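Side-chain contact in uncharacterized lipoprotein yjhA (Bacillus subtilis, PDB 3CFU), which is of unknown function but is probably a membrane-anchored lipoprotein, this mainly beta-stranded part belonging to the DUF4352 family: residues Val123-Pro126 and Phe127-Asp130. Numbering follows the deposited sequence.
Sequences VYNP and FLAD
At F127 the amide meets OD1 of N125, the N-cap residue of the short helix 126-129, which starts one residue after strand 121-124. This F127 N to N125 OD1 bond is weak, 3.1 Å long and bent; P126, the first helical residue, suits a proline because no preceding turn offers its nitrogen a carbonyl. The F127 side chain leads away to pack on T136 and D143. L128 N gives the straighter capping bond, 3.2 Å to N125 OD1 at 163°, arriving above the carbonyl plane. Asparagine fits the cap since its short side chain, with CG anti to the backbone N (chi1 -171°), carries OD1 to both amides while ND2 hydrogen-bonds OD1 of D143 and of D145. An alanine in its place is likely to leave the L128 amide without its side-chain acceptor and the two aspartates without this donor. L128, an exposed leucine, lays CB against N125 CB. A129 N closes the turn on N125 O at 2.8 Å, and its small methyl, CB, meets Y124 CE1 obliquely at 3.5 Å; P126 N sits over that ring, which stacks with F15, and the hydroxyl bonds T13. D130, where helical geometry ends, accepts at OD1 from the S64 and N132 amides, while D130 N reaches P126 O weakly at 3.1 Å.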
# COMPACT_ATOMS: atom_id res chain seq x y z
N VAL A 123 -0.54 -1.16 -6.61
CA VAL A 123 -1.60 -0.30 -7.11
C VAL A 123 -2.05 0.61 -5.98
O VAL A 123 -2.20 0.17 -4.83
CB VAL A 123 -2.82 -1.12 -7.58
CG1 VAL A 123 -3.94 -0.17 -7.99
CG2 VAL A 123 -2.43 -2.06 -8.75
N TYR A 124 -2.27 1.87 -6.31
CA TYR A 124 -2.70 2.83 -5.31
C TYR A 124 -3.85 3.64 -5.88
O TYR A 124 -3.69 4.27 -6.93
CB TYR A 124 -1.54 3.75 -4.93
CG TYR A 124 -1.94 4.93 -4.07
CD1 TYR A 124 -2.56 4.73 -2.84
CD2 TYR A 124 -1.71 6.24 -4.49
CE1 TYR A 124 -2.95 5.80 -2.05
CE2 TYR A 124 -2.09 7.32 -3.70
CZ TYR A 124 -2.71 7.09 -2.47
OH TYR A 124 -3.11 8.13 -1.67
N ASN A 125 -5.00 3.61 -5.21
CA ASN A 125 -6.15 4.40 -5.63
C ASN A 125 -6.44 5.37 -4.47
O ASN A 125 -6.93 4.96 -3.41
CB ASN A 125 -7.37 3.52 -5.91
CG ASN A 125 -8.51 4.30 -6.58
OD1 ASN A 125 -8.96 5.34 -6.07
ND2 ASN A 125 -8.98 3.80 -7.72
N PRO A 126 -6.12 6.66 -4.66
CA PRO A 126 -6.34 7.68 -3.62
C PRO A 126 -7.79 7.86 -3.17
O PRO A 126 -8.05 8.19 -2.02
CB PRO A 126 -5.71 8.95 -4.22
CG PRO A 126 -5.79 8.73 -5.70
CD PRO A 126 -5.54 7.23 -5.88
N PHE A 127 -8.74 7.64 -4.07
CA PHE A 127 -10.14 7.75 -3.69
C PHE A 127 -10.45 6.58 -2.74
O PHE A 127 -11.08 6.77 -1.70
CB PHE A 127 -11.03 7.70 -4.93
CG PHE A 127 -12.50 7.81 -4.63
CD1 PHE A 127 -13.03 8.98 -4.11
CD2 PHE A 127 -13.35 6.73 -4.87
CE1 PHE A 127 -14.39 9.08 -3.83
CE2 PHE A 127 -14.72 6.82 -4.59
CZ PHE A 127 -15.24 8.00 -4.07
N LEU A 128 -10.00 5.38 -3.09
CA LEU A 128 -10.21 4.20 -2.26
C LEU A 128 -9.46 4.31 -0.93
O LEU A 128 -9.98 3.93 0.11
CB LEU A 128 -9.74 2.94 -3.00
CG LEU A 128 -10.74 2.02 -3.74
CD1 LEU A 128 -11.47 1.11 -2.74
CD2 LEU A 128 -11.72 2.87 -4.53
N ALA A 129 -8.23 4.85 -0.98
CA ALA A 129 -7.38 5.00 0.20
C ALA A 129 -7.90 5.99 1.21
O ALA A 129 -7.54 5.93 2.38
CB ALA A 129 -5.96 5.43 -0.21
N ASP A 130 -8.72 6.91 0.75
CA ASP A 130 -9.27 7.93 1.64
C ASP A 130 -10.72 7.58 1.96
O ASP A 130 -11.59 7.62 1.10
CB ASP A 130 -9.16 9.30 1.01
CG ASP A 130 -9.63 10.41 1.92
OD1 ASP A 130 -10.12 10.11 3.04
OD2 ASP A 130 -9.51 11.59 1.53